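Local atomic coordinates of lipase (Rhizopus chinensis, PDB entry 6A0W), a protein that probably hydrolyses ester bonds of triacylglycerols as a class 3 lipase of the alpha/beta-hydrolase superfamily. Residues A[14-19]-A[228-233]; A[58-63]-A[80-85]; A[72-77]-A[95-100]; A[122-127]-A[241-246]. All coordinates share one frame; numbering follows the deposited sequence.

Contact 1 (A[14-19]-A[228-233]). With SO4 (sulfate ion), chain C.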
loop_
_atom_site.group_PDB
_atom_site.type_symbol
_atom_site.label_atom_id
_atom_site.label_comp_id
_atom_site.label_asym_id
_atom_site.label_seq_id
_atom_site.Cartn_x
_atom_site.Cartn_y
_atom_site.Cartn_z
ATOM N N GLU A 14 15.251 3.675 -23.543
ATOM C CA GLU A 14 15.458 5.069 -23.930
ATOM C C GLU A 14 14.329 5.411 -24.911
ATOM O O GLU A 14 13.689 4.500 -25.464
ATOM C CB GLU A 14 16.843 5.278 -24.566
ATOM C CG GLU A 14 17.913 4.269 -24.163
ATOM C CD GLU A 14 17.961 3.063 -25.094
ATOM O OE1 GLU A 14 18.863 3.003 -25.961
ATOM O OE2 GLU A 14 17.069 2.189 -24.988
ATOM N N ASN A 15 14.023 6.701 -25.051
ATOM C CA ASN A 15 12.849 7.160 -25.826
ATOM C C ASN A 15 11.567 6.353 -25.551
ATOM O O ASN A 15 10.932 5.860 -26.490
ATOM C CB ASN A 15 13.104 7.133 -27.349
ATOM C CG ASN A 15 14.569 7.275 -27.718
ATOM O OD1 ASN A 15 15.273 8.142 -27.204
ATOM N ND2 ASN A 15 15.019 6.454 -28.664
ATOM N N PRO A 16 11.180 6.204 -24.266
ATOM C CA PRO A 16 9.771 5.868 -24.090
ATOM C C PRO A 16 8.945 7.080 -24.518
ATOM O O PRO A 16 9.367 8.205 -24.206
ATOM C CB PRO A 16 9.655 5.709 -22.574
ATOM C CG PRO A 16 10.686 6.629 -22.003
ATOM C CD PRO A 16 11.765 6.787 -23.038
ATOM N N PRO A 17 7.748 6.853 -25.099
ATOM C CA PRO A 17 6.820 7.984 -25.216
ATOM C C PRO A 17 6.745 8.748 -23.893
ATOM O O PRO A 17 6.575 8.131 -22.838
ATOM C CB PRO A 17 5.455 7.336 -25.546
ATOM C CG PRO A 17 5.701 5.887 -25.769
ATOM C CD PRO A 17 7.050 5.552 -25.183
ATOM N N PRO A 18 6.946 10.077 -23.941
ATOM C CA PRO A 18 6.681 10.883 -22.761
ATOM C C PRO A 18 5.354 10.481 -22.139
ATOM O O PRO A 18 4.465 9.979 -22.829
ATOM C CB PRO A 18 6.582 12.294 -23.334
ATOM C CG PRO A 18 7.415 12.266 -24.568
ATOM C CD PRO A 18 7.153 10.909 -25.141
ATOM N N ILE A 19 5.193 10.724 -20.850
ATOM C CA ILE A 19 3.887 10.444 -20.227
ATOM C C ILE A 19 2.825 11.380 -20.786
ATOM O O ILE A 19 2.980 12.581 -20.665
ATOM C CB ILE A 19 3.954 10.648 -18.705
ATOM C CG1 ILE A 19 4.902 9.611 -18.073
ATOM C CG2 ILE A 19 2.583 10.501 -18.078
ATOM C CD1 ILE A 19 5.184 9.890 -16.602
ATOM N N HIS A 228 3.462 5.970 -8.466
ATOM C CA HIS A 228 4.548 6.879 -8.867
ATOM C C HIS A 228 4.985 6.629 -10.287
ATOM O O HIS A 228 5.607 5.592 -10.641
ATOM C CB HIS A 228 5.750 6.782 -7.949
ATOM C CG HIS A 228 6.888 7.684 -8.347
ATOM N ND1 HIS A 228 8.103 7.198 -8.782
ATOM C CD2 HIS A 228 7.012 9.039 -8.314
ATOM C CE1 HIS A 228 8.940 8.210 -8.953
ATOM N NE2 HIS A 228 8.291 9.338 -8.723
ATOM N N LYS A 229 4.596 7.593 -11.117
ATOM C CA LYS A 229 4.927 7.590 -12.529
ATOM C C LYS A 229 4.791 6.219 -13.172
ATOM O O LYS A 229 3.665 5.737 -13.343
ATOM C CB LYS A 229 6.328 8.173 -12.708
ATOM C CG LYS A 229 6.450 9.611 -12.241
ATOM C CD LYS A 229 7.835 10.197 -12.451
ATOM C CE LYS A 229 7.963 11.459 -11.644
ATOM N NZ LYS A 229 9.261 12.113 -11.846
ATOM N N ARG A 230 5.915 5.615 -13.578
ATOM C CA ARG A 230 5.898 4.385 -14.367
ATOM C C ARG A 230 6.153 3.111 -13.520
ATOM O O ARG A 230 6.474 2.058 -14.070
ATOM C CB ARG A 230 6.982 4.434 -15.464
ATOM C CG ARG A 230 6.800 5.514 -16.512
ATOM C CD ARG A 230 8.003 5.592 -17.449
ATOM N NE ARG A 230 7.913 6.711 -18.391
ATOM C CZ ARG A 230 7.159 6.694 -19.488
ATOM N NH1 ARG A 230 6.386 5.658 -19.765
ATOM N NH2 ARG A 230 7.156 7.739 -20.302
ATOM N N ASP A 231 6.024 3.215 -12.206
ATOM C CA ASP A 231 6.226 2.068 -11.284
ATOM C C ASP A 231 5.530 0.833 -11.796
ATOM O O ASP A 231 4.315 0.837 -12.036
ATOM C CB ASP A 231 5.718 2.477 -9.886
ATOM C CG ASP A 231 5.830 1.377 -8.853
ATOM O OD1 ASP A 231 6.384 0.317 -9.200
ATOM O OD2 ASP A 231 5.437 1.628 -7.677
ATOM N N ILE A 232 6.307 -0.223 -12.042
ATOM C CA ILE A 232 5.737 -1.488 -12.531
ATOM C C ILE A 232 4.774 -2.171 -11.562
ATOM O O ILE A 232 3.868 -2.903 -11.970
ATOM C CB ILE A 232 6.834 -2.475 -12.923
ATOM C CG1 ILE A 232 6.259 -3.635 -13.708
ATOM C CG2 ILE A 232 7.658 -2.941 -11.732
ATOM C CD1 ILE A 232 7.342 -4.448 -14.361
ATOM N N VAL A 233 4.982 -1.980 -10.274
ATOM C CA VAL A 233 4.393 -2.925 -9.331
ATOM C C VAL A 233 2.840 -2.896 -9.315
ATOM O O VAL A 233 2.179 -3.943 -9.104
ATOM C CB VAL A 233 4.997 -2.791 -7.899
ATOM C CG1 VAL A 233 4.336 -3.808 -6.971
ATOM C CG2 VAL A 233 6.488 -3.100 -7.914
HETATM S S SO4 C . 8.646 12.072 -6.877
HETATM O O1 SO4 C . 9.632 11.362 -6.066
HETATM O O2 SO4 C . 9.028 11.921 -8.297
HETATM O O3 SO4 C . 8.631 13.497 -6.506
HETATM O O4 SO4 C . 7.310 11.483 -6.620
#
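The guanidinium of R230 is inserted between two side chains of the proline-rich segment 14-19, with I19 on one face and P16 on the other. I19 CG1 lies 3.7 Å from R230 NH2, while P16 CB approaches from the opposite side at 3.9 Å from R230 NH2; both sit toward the rim of the flat group. At its edge, R230 NH2 donates to P17 O over 2.6 Å, a bent bond of 143° at the hydrogen, with the donor tilted 20° from the carbonyl plane. An extended chain from CG to NE carries the guanidinium out to this carbonyl. R230 NH1 is held separately by F278 O, so two backbone carbonyls grip the group and limit its rotation.

R230 occupies a type II' turn from H228 to D231, closed by D231 N to H228 O. Away from the prolines, H228 NE2 donates 2.7 Å to sulfate O2, near the plane of the imidazole; the ion probably comes from the crystallisation liquor. D231 OD1 accepts from V233 N in an Asx turn, and D231 OD2 bonds H284 ND1, consistent with the acid of a Ser-His-Asp catalytic triad in the loop that follows strand 223-228 of the alpha/beta-hydrolase sheet.

Contact 2 (A[58-63]-A[80-85])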
loop_
_atom_site.group_PDB
_atom_site.type_symbol
_atom_site.label_atom_id
_atom_site.label_comp_id
_atom_site.label_asym_id
_atom_site.label_seq_id
_atom_site.Cartn_x
_atom_site.Cartn_y
_atom_site.Cartn_z
ATOM N N SER A 58 16.261 0.167 12.368
ATOM C CA SER A 58 16.067 0.779 13.682
ATOM C C SER A 58 14.608 0.694 14.151
ATOM O O SER A 58 14.355 0.712 15.350
ATOM C CB SER A 58 16.504 2.240 13.688
ATOM O OG SER A 58 15.794 2.983 12.704
ATOM N N VAL A 59 13.654 0.681 13.217
ATOM C CA VAL A 59 12.234 0.584 13.578
ATOM C C VAL A 59 11.849 -0.876 13.756
ATOM O O VAL A 59 11.344 -1.264 14.807
ATOM C CB VAL A 59 11.330 1.215 12.506
ATOM C CG1 VAL A 59 9.871 1.016 12.878
ATOM C CG2 VAL A 59 11.624 2.712 12.379
ATOM N N VAL A 60 12.094 -1.692 12.732
ATOM C CA VAL A 60 11.897 -3.115 12.842
ATOM C C VAL A 60 13.149 -3.763 12.335
ATOM O O VAL A 60 13.466 -3.578 11.164
ATOM C CB VAL A 60 10.726 -3.634 11.993
ATOM C CG1 VAL A 60 10.401 -5.074 12.360
ATOM C CG2 VAL A 60 9.504 -2.785 12.198
ATOM N N PRO A 61 13.858 -4.505 13.191
ATOM C CA PRO A 61 13.377 -4.917 14.533
ATOM C C PRO A 61 13.944 -4.080 15.696
ATOM O O PRO A 61 13.709 -4.397 16.853
ATOM C CB PRO A 61 13.853 -6.371 14.638
ATOM C CG PRO A 61 15.086 -6.418 13.796
ATOM C CD PRO A 61 14.891 -5.423 12.671
ATOM N N GLY A 62 14.578 -2.952 15.397
ATOM C CA GLY A 62 15.201 -2.140 16.435
ATOM C C GLY A 62 14.228 -1.619 17.481
ATOM O O GLY A 62 14.625 -1.258 18.602
ATOM N N THR A 63 12.976 -1.443 17.085
ATOM C CA THR A 63 11.933 -1.009 18.004
ATOM C C THR A 63 12.191 0.350 18.581
ATOM O O THR A 63 11.818 0.628 19.720
ATOM C CB THR A 63 11.758 -1.989 19.180
ATOM O OG1 THR A 63 11.669 -3.323 18.658
ATOM C CG2 THR A 63 10.463 -1.695 19.927
ATOM N N ILE A 80 4.164 0.755 19.551
ATOM C CA ILE A 80 3.456 -0.113 20.480
ATOM C C ILE A 80 3.945 -1.532 20.303
ATOM O O ILE A 80 4.188 -2.208 21.277
ATOM C CB ILE A 80 1.928 -0.046 20.244
ATOM C CG1 ILE A 80 1.456 1.410 20.245
ATOM C CG2 ILE A 80 1.164 -0.837 21.308
ATOM C CD1 ILE A 80 1.861 2.188 21.480
ATOM N N LYS A 81 4.270 -1.930 19.076
ATOM C CA LYS A 81 4.639 -3.304 18.821
ATOM C C LYS A 81 5.281 -3.365 17.462
ATOM O O LYS A 81 4.798 -2.717 16.554
ATOM C CB LYS A 81 3.366 -4.153 18.786
ATOM C CG LYS A 81 3.579 -5.648 18.539
ATOM C CD LYS A 81 3.686 -6.365 19.870
ATOM C CE LYS A 81 4.034 -7.838 19.739
ATOM N NZ LYS A 81 2.989 -8.644 19.055
ATOM N N THR A 82 6.290 -4.213 17.296
ATOM C CA THR A 82 6.816 -4.568 15.968
ATOM C C THR A 82 6.748 -6.069 15.806
ATOM O O THR A 82 6.556 -6.753 16.790
ATOM C CB THR A 82 8.268 -4.105 15.778
ATOM O OG1 THR A 82 9.116 -4.852 16.631
ATOM C CG2 THR A 82 8.420 -2.629 16.148
ATOM N N PHE A 83 6.737 -6.546 14.569
ATOM C CA PHE A 83 6.609 -7.976 14.273
ATOM C C PHE A 83 7.238 -8.345 12.915
ATOM O O PHE A 83 7.372 -7.515 12.018
ATOM C CB PHE A 83 5.144 -8.412 14.277
ATOM C CG PHE A 83 4.248 -7.547 13.448
ATOM C CD1 PHE A 83 3.683 -6.401 13.984
ATOM C CD2 PHE A 83 3.994 -7.862 12.129
ATOM C CE1 PHE A 83 2.886 -5.573 13.207
ATOM C CE2 PHE A 83 3.181 -7.052 11.355
ATOM C CZ PHE A 83 2.628 -5.913 11.899
ATOM N N THR A 84 7.593 -9.608 12.759
ATOM C CA THR A 84 8.295 -10.069 11.597
ATOM C C THR A 84 7.862 -11.492 11.362
ATOM O O THR A 84 7.751 -12.245 12.310
ATOM C CB THR A 84 9.814 -10.061 11.844
ATOM O OG1 THR A 84 10.255 -8.717 12.051
ATOM C CG2 THR A 84 10.573 -10.625 10.623
ATOM N N SER A 85 7.517 -11.837 10.132
ATOM C CA SER A 85 7.382 -13.218 9.720
ATOM C C SER A 85 8.504 -13.548 8.725
ATOM O O SER A 85 8.571 -12.989 7.635
ATOM C CB SER A 85 6.002 -13.471 9.097
ATOM O OG SER A 85 5.946 -14.676 8.306
#
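V60 and T82 meet where the loop 58-63 passes the edge strand, their side chains lying alongside and running opposite ways. V60 CG2 lies 4.0 Å from T82 CB, and the other branch, V60 CG1, reaches further along the strand to stand 3.7 Å from T84 OG1. With CG1 anti to the backbone N (chi1 -169°), the two methyl groups of V60 divide between these threonines. T82 in turn brings its methyl group to the backbone of the loop, CG2 resting 3.5 Å from V59 O, and its hydroxyl lies near T63, with OG1 to OG1 at 3.6 Å.

The loop atoms around T82 are set by bonds within the loop. T63 N donates to V59 O over 2.8 Å, drawing the chain back on itself past the cis peptide before P61. T63 OG1 donates to P61 O at 2.9 Å from above the carbonyl plane, which commits that hydroxyl locally. On the strand side, T84 OG1 is hydrogen-bonded to N91 OD1, and F83 leaves the strand on the side away from the loop, its side chain touching D149 of helix 137-160. V59 touches F93 and V60 touches N91, both of the adjacent strand 90-97.

No hydrogen bond joins the two segments. The loop therefore does not extend the sheet as another strand; it lies against strand 78-85 through methyl groups and van der Waals contact, while the nearby hydroxyls of T63 and T84 bond elsewhere.

Contact 3 (A[72-77]-A[95-100])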
loop_
_atom_site.group_PDB
_atom_site.type_symbol
_atom_site.label_atom_id
_atom_site.label_comp_id
_atom_site.label_asym_id
_atom_site.label_seq_id
_atom_site.Cartn_x
_atom_site.Cartn_y
_atom_site.Cartn_z
ATOM N N LYS A 72 10.114 13.292 11.163
ATOM C CA LYS A 72 9.487 14.215 10.258
ATOM C C LYS A 72 7.972 14.037 10.211
ATOM O O LYS A 72 7.271 15.021 10.199
ATOM C CB LYS A 72 10.028 13.985 8.863
ATOM C CG LYS A 72 9.497 14.963 7.832
ATOM C CD LYS A 72 10.341 14.896 6.581
ATOM C CE LYS A 72 9.963 16.034 5.668
ATOM N NZ LYS A 72 11.064 16.200 4.687
ATOM N N TYR A 73 7.464 12.820 10.000
ATOM C CA TYR A 73 6.019 12.667 9.756
ATOM C C TYR A 73 5.198 12.343 11.024
ATOM O O TYR A 73 4.029 12.674 11.112
ATOM C CB TYR A 73 5.743 11.683 8.607
ATOM C CG TYR A 73 6.280 12.163 7.269
ATOM C CD1 TYR A 73 5.662 13.230 6.592
ATOM C CD2 TYR A 73 7.451 11.617 6.706
ATOM C CE1 TYR A 73 6.172 13.718 5.401
ATOM C CE2 TYR A 73 7.975 12.114 5.515
ATOM C CZ TYR A 73 7.343 13.174 4.884
ATOM O OH TYR A 73 7.823 13.674 3.700
ATOM N N VAL A 74 5.801 11.713 12.013
ATOM C CA VAL A 74 5.109 11.453 13.271
ATOM C C VAL A 74 6.033 11.747 14.447
ATOM O O VAL A 74 6.546 10.820 15.096
ATOM C CB VAL A 74 4.621 10.003 13.401
ATOM C CG1 VAL A 74 3.554 9.958 14.484
ATOM C CG2 VAL A 74 4.078 9.475 12.081
ATOM N N PRO A 75 6.283 13.047 14.691
ATOM C CA PRO A 75 7.304 13.418 15.666
ATOM C C PRO A 75 6.996 12.900 17.057
ATOM O O PRO A 75 7.906 12.559 17.778
ATOM C CB PRO A 75 7.305 14.954 15.635
ATOM C CG PRO A 75 6.268 15.367 14.638
ATOM C CD PRO A 75 5.959 14.164 13.789
ATOM N N ASP A 76 5.727 12.807 17.435
ATOM C CA ASP A 76 5.381 12.325 18.767
ATOM C C ASP A 76 5.040 10.833 18.751
ATOM O O ASP A 76 4.528 10.297 19.739
ATOM C CB ASP A 76 4.208 13.135 19.325
ATOM C CG ASP A 76 2.851 12.639 18.817
ATOM O OD1 ASP A 76 2.737 12.169 17.648
ATOM O OD2 ASP A 76 1.882 12.753 19.586
ATOM N N GLY A 77 5.423 10.126 17.694
ATOM C CA GLY A 77 5.094 8.711 17.589
ATOM C C GLY A 77 5.604 7.871 18.752
ATOM O O GLY A 77 6.730 8.046 19.197
ATOM N N LEU A 95 1.909 1.885 15.784
ATOM C CA LEU A 95 2.426 3.130 16.300
ATOM C C LEU A 95 1.233 4.011 16.656
ATOM O O LEU A 95 0.243 4.074 15.929
ATOM C CB LEU A 95 3.256 3.814 15.209
ATOM C CG LEU A 95 3.861 5.179 15.540
ATOM C CD1 LEU A 95 5.222 4.934 16.182
ATOM C CD2 LEU A 95 4.016 5.960 14.235
ATOM N N ARG A 96 1.352 4.748 17.752
ATOM C CA ARG A 96 0.327 5.686 18.125
ATOM C C ARG A 96 0.899 7.107 18.179
ATOM O O ARG A 96 1.987 7.341 18.746
ATOM C CB ARG A 96 -0.271 5.308 19.483
ATOM C CG ARG A 96 -1.539 6.082 19.780
ATOM C CD ARG A 96 -2.144 5.735 21.143
ATOM N NE ARG A 96 -1.467 6.473 22.182
ATOM C CZ ARG A 96 -0.513 5.998 22.983
ATOM N NH1 ARG A 96 -0.259 4.703 23.080
ATOM N NH2 ARG A 96 0.145 6.853 23.752
ATOM N N SER A 97 0.130 8.031 17.612
ATOM C CA SER A 97 0.328 9.466 17.759
ATOM C C SER A 97 -0.864 10.032 18.526
ATOM O O SER A 97 -1.987 10.113 17.998
ATOM C CB SER A 97 0.392 10.131 16.358
ATOM O OG SER A 97 0.461 11.557 16.454
ATOM N N ASP A 98 -0.597 10.604 19.677
ATOM C CA ASP A 98 -1.632 11.250 20.422
ATOM C C ASP A 98 -1.927 12.580 19.790
ATOM O O ASP A 98 -3.043 12.979 19.708
ATOM C CB ASP A 98 -1.244 11.409 21.870
ATOM C CG ASP A 98 -1.208 10.107 22.578
ATOM O OD1 ASP A 98 -2.080 9.295 22.353
ATOM O OD2 ASP A 98 -0.293 9.882 23.333
ATOM N N ALA A 99 -0.903 13.236 19.295
ATOM C CA ALA A 99 -1.057 14.556 18.654
ATOM C C ALA A 99 -1.958 14.445 17.425
ATOM O O ALA A 99 -2.772 15.316 17.235
ATOM C CB ALA A 99 0.294 15.086 18.280
ATOM N N GLN A 100 -1.830 13.398 16.648
ATOM C CA GLN A 100 -2.651 13.252 15.426
ATOM C C GLN A 100 -3.868 12.375 15.709
ATOM O O GLN A 100 -4.621 12.157 14.783
ATOM C CB GLN A 100 -1.803 12.647 14.312
ATOM C CG GLN A 100 -0.438 13.293 14.179
ATOM C CD GLN A 100 0.229 13.078 12.845
ATOM O OE1 GLN A 100 1.437 12.978 12.751
ATOM N NE2 GLN A 100 -0.564 13.048 11.791
HETATM O O HOH W 1 1.969 9.497 20.831
#
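D76 turns its CG between its own backbone N and carbonyl carbon (chi1 82°), and S97 places OG anti to its backbone N (chi1 175°); together these rotations bring the hydroxyl to the syn side of a carboxylate oxygen. S97 OG donates over 2.6 Å to the syn lone pair of D76 OD1. The second oxygen, D76 OD2, accepts from A99 N at 2.8 Å on its syn side, with 158° at the hydrogen. Bound through both oxygens, the carboxylate is restrained against rotation. S97 OG also accepts from Q100 N, an ST motif, so the serine links D76 to the turn that follows the strand.

A water extends this polar patch, accepting from D98 N and lying within hydrogen-bonding distance of D76 O and R96 O. Beside it, R96 grips D98 side-on, NE to OD1 at 2.9 Å and NH2 to OD2 at 3.1 Å, within a salt bridge. D98 OD1 is also hydrogen-bonded to Y164 OH, and D98 OD2 forms a salt bridge with K78.

On the apolar side of the contact, the methyl ends of V74 and L95 meet, V74 CG1 standing 4.0 Å from L95 CD2. G77 CA makes a CH...O contact with R96 O. The type I turn V74-G77 thus joins the end of helix 68-73 to strand 90-97, with V74 also against V50 of helix 38-53 and L95 touching Y104 of strand 102-108 and L79 of strand 78-85.

Contact 4 (A[122-127]-A[241-246])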
loop_
_atom_site.group_PDB
_atom_site.type_symbol
_atom_site.label_atom_id
_atom_site.label_comp_id
_atom_site.label_asym_id
_atom_site.label_seq_id
_atom_site.Cartn_x
_atom_site.Cartn_y
_atom_site.Cartn_z
ATOM N N PHE A 122 1.259 -16.208 -9.569
ATOM C CA PHE A 122 -0.050 -15.559 -9.651
ATOM C C PHE A 122 -1.178 -16.363 -9.034
ATOM O O PHE A 122 -2.288 -15.863 -8.902
ATOM C CB PHE A 122 -0.394 -15.236 -11.109
ATOM C CG PHE A 122 0.650 -14.426 -11.810
ATOM C CD1 PHE A 122 1.470 -13.553 -11.105
ATOM C CD2 PHE A 122 0.844 -14.580 -13.161
ATOM C CE1 PHE A 122 2.450 -12.829 -11.748
ATOM C CE2 PHE A 122 1.829 -13.874 -13.811
ATOM C CZ PHE A 122 2.623 -12.983 -13.114
ATOM N N THR A 123 -0.868 -17.552 -8.538
ATOM C CA THR A 123 -1.872 -18.449 -7.989
ATOM C C THR A 123 -2.743 -17.793 -6.909
ATOM O O THR A 123 -2.243 -17.218 -5.948
ATOM C CB THR A 123 -1.167 -19.658 -7.351
ATOM O OG1 THR A 123 -0.198 -20.141 -8.263
ATOM C CG2 THR A 123 -2.126 -20.781 -7.038
ATOM N N PHE A 124 -4.043 -18.026 -7.021
ATOM C CA PHE A 124 -5.034 -17.600 -6.056
ATOM C C PHE A 124 -5.238 -18.622 -4.967
ATOM O O PHE A 124 -5.059 -19.797 -5.198
ATOM C CB PHE A 124 -6.376 -17.450 -6.777
ATOM C CG PHE A 124 -6.478 -16.217 -7.613
ATOM C CD1 PHE A 124 -6.379 -14.967 -7.022
ATOM C CD2 PHE A 124 -6.771 -16.296 -8.965
ATOM C CE1 PHE A 124 -6.563 -13.820 -7.779
ATOM C CE2 PHE A 124 -6.934 -15.155 -9.724
ATOM C CZ PHE A 124 -6.849 -13.920 -9.121
ATOM N N THR A 125 -5.630 -18.161 -3.792
ATOM C CA THR A 125 -6.298 -18.948 -2.777
ATOM C C THR A 125 -7.676 -18.308 -2.611
ATOM O O THR A 125 -7.806 -17.110 -2.823
ATOM C CB THR A 125 -5.622 -18.778 -1.405
ATOM O OG1 THR A 125 -4.240 -19.082 -1.505
ATOM C CG2 THR A 125 -6.261 -19.701 -0.363
ATOM N N ASP A 126 -8.667 -19.071 -2.142
ATOM C CA ASP A 126 -9.967 -18.521 -1.804
ATOM C C ASP A 126 -9.857 -17.541 -0.665
ATOM O O ASP A 126 -9.151 -17.794 0.301
ATOM C CB ASP A 126 -10.965 -19.613 -1.409
ATOM C CG ASP A 126 -11.455 -20.400 -2.604
ATOM O OD1 ASP A 126 -11.088 -20.079 -3.761
ATOM O OD2 ASP A 126 -12.235 -21.353 -2.387
ATOM N N TYR A 127 -10.595 -16.438 -0.780
ATOM C CA TYR A 127 -10.731 -15.493 0.290
ATOM C C TYR A 127 -11.934 -15.866 1.141
ATOM O O TYR A 127 -13.099 -15.622 0.794
ATOM C CB TYR A 127 -10.823 -14.076 -0.293
ATOM C CG TYR A 127 -10.765 -12.962 0.738
ATOM C CD1 TYR A 127 -9.638 -12.764 1.562
ATOM C CD2 TYR A 127 -11.824 -12.089 0.886
ATOM C CE1 TYR A 127 -9.632 -11.768 2.547
ATOM C CE2 TYR A 127 -11.798 -11.057 1.822
ATOM C CZ TYR A 127 -10.699 -10.862 2.630
ATOM O OH TYR A 127 -10.751 -9.832 3.587
ATOM N N PHE A 241 -5.004 -12.526 -15.738
ATOM C CA PHE A 241 -5.105 -13.670 -14.855
ATOM C C PHE A 241 -6.321 -13.598 -13.920
ATOM O O PHE A 241 -6.605 -14.549 -13.185
ATOM C CB PHE A 241 -3.823 -13.767 -14.054
ATOM C CG PHE A 241 -3.532 -15.133 -13.538
ATOM C CD1 PHE A 241 -3.985 -15.527 -12.258
ATOM C CD2 PHE A 241 -2.745 -16.010 -14.283
ATOM C CE1 PHE A 241 -3.707 -16.798 -11.748
ATOM C CE2 PHE A 241 -2.471 -17.280 -13.782
ATOM C CZ PHE A 241 -2.951 -17.676 -12.524
ATOM N N GLY A 242 -7.064 -12.490 -13.942
ATOM C CA GLY A 242 -8.255 -12.343 -13.080
ATOM C C GLY A 242 -8.177 -11.281 -11.980
ATOM O O GLY A 242 -9.146 -11.032 -11.265
ATOM N N TYR A 243 -7.028 -10.635 -11.854
ATOM C CA TYR A 243 -6.781 -9.683 -10.775
ATOM C C TYR A 243 -7.429 -8.350 -11.158
ATOM O O TYR A 243 -7.518 -7.999 -12.351
ATOM C CB TYR A 243 -5.266 -9.511 -10.588
ATOM C CG TYR A 243 -4.577 -10.635 -9.792
ATOM C CD1 TYR A 243 -4.174 -11.829 -10.397
ATOM C CD2 TYR A 243 -4.436 -10.545 -8.428
ATOM C CE1 TYR A 243 -3.576 -12.847 -9.657
ATOM C CE2 TYR A 243 -3.823 -11.547 -7.687
ATOM C CZ TYR A 243 -3.405 -12.697 -8.298
ATOM O OH TYR A 243 -2.875 -13.674 -7.500
ATOM N N LEU A 244 -7.829 -7.592 -10.141
ATOM C CA LEU A 244 -8.439 -6.272 -10.363
ATOM C C LEU A 244 -8.231 -5.373 -9.163
ATOM O O LEU A 244 -8.381 -5.836 -8.046
ATOM C CB LEU A 244 -9.932 -6.404 -10.640
ATOM C CG LEU A 244 -10.666 -5.150 -11.116
ATOM C CD1 LEU A 244 -10.185 -4.762 -12.507
ATOM C CD2 LEU A 244 -12.170 -5.448 -11.131
ATOM N N HIS A 245 -7.756 -4.137 -9.391
ATOM C CA HIS A 245 -7.636 -3.147 -8.306
ATOM C C HIS A 245 -9.005 -2.504 -7.977
ATOM O O HIS A 245 -9.552 -1.753 -8.783
ATOM C CB HIS A 245 -6.717 -1.984 -8.713
ATOM C CG HIS A 245 -5.251 -2.289 -8.728
ATOM N ND1 HIS A 245 -4.538 -2.574 -7.574
ATOM C CD2 HIS A 245 -4.328 -2.077 -9.694
ATOM C CE1 HIS A 245 -3.249 -2.620 -7.860
ATOM N NE2 HIS A 245 -3.090 -2.297 -9.134
ATOM N N PRO A 246 -9.405 -2.558 -6.714
ATOM C CA PRO A 246 -10.300 -1.578 -6.152
ATOM C C PRO A 246 -9.541 -0.366 -5.653
ATOM O O PRO A 246 -8.328 -0.310 -5.768
ATOM C CB PRO A 246 -10.896 -2.338 -4.977
ATOM C CG PRO A 246 -9.741 -3.154 -4.503
ATOM C CD PRO A 246 -8.943 -3.519 -5.698
#
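F122 and F124 meet F241 and Y243 in an aromatic cluster that joins the start of the small two-stranded sheet, 124-126 with 134-136, to the long loop between strands 223-228 and 248-252 of the alpha/beta-hydrolase fold. The rings are not packed as one stack. F124 and Y243 arrive from opposite sides and form an offset stack, with centroids 4.4 Å apart and planes at 23°; F124 CE1 lies over the tyrosine face, 3.4 Å from Y243 CZ and displaced toward the rim. F122 and F241 instead meet T-shaped: the edge of F122 is turned toward the face of F241, planes at 69°.

That same face of F241 also receives the methylene of F122. CB stands over the centre of the ring, 3.6 Å from the F241 centroid and 7° off its normal, a well-directed CH-pi contact. For F241, CG anti to the backbone N turns the face of the ring to this methylene. F124 meets F241 obliquely, its CE2 3.9 Å from F241 CD1, and the edge of the F124 ring runs past the backbone at G242. The glycine has positive phi and follows F241 directly, keeping the backbone slim where F124 passes.

P237 packs on both F122 and Y243, while H136 of strand 134-136 touches the tyrosine. The cluster's hydrogen bond fixes the far end of Y243: OH donates to F122 O over 2.7 Å, reaching it from above the carbonyl plane, while that oxygen lies near the plane of the tyrosine ring at its edge.

Overall arrangement
From the N terminus, segment 14-19 opens the longest closure: contact 1 returns it to the loop after strand 223-228, spanning most of the fold. Within that span, contacts 2 and 3 close two short loops that cross, since 72-77 lies between 58-63 and 80-85 while 95-100 comes after 80-85. Contact 2 reaches strand 78-85 and contact 3 its neighbour 90-97, at one margin of the large sheet, and they touch through I80 and R96. Contact 4 opens after both have closed; it joins 122-127 to 241-246 and crosses contact 1. Contacts 1 and 4 thereby tie the N-terminal segment and the small two-stranded sheet to the same connection between strands 223-228 and 248-252.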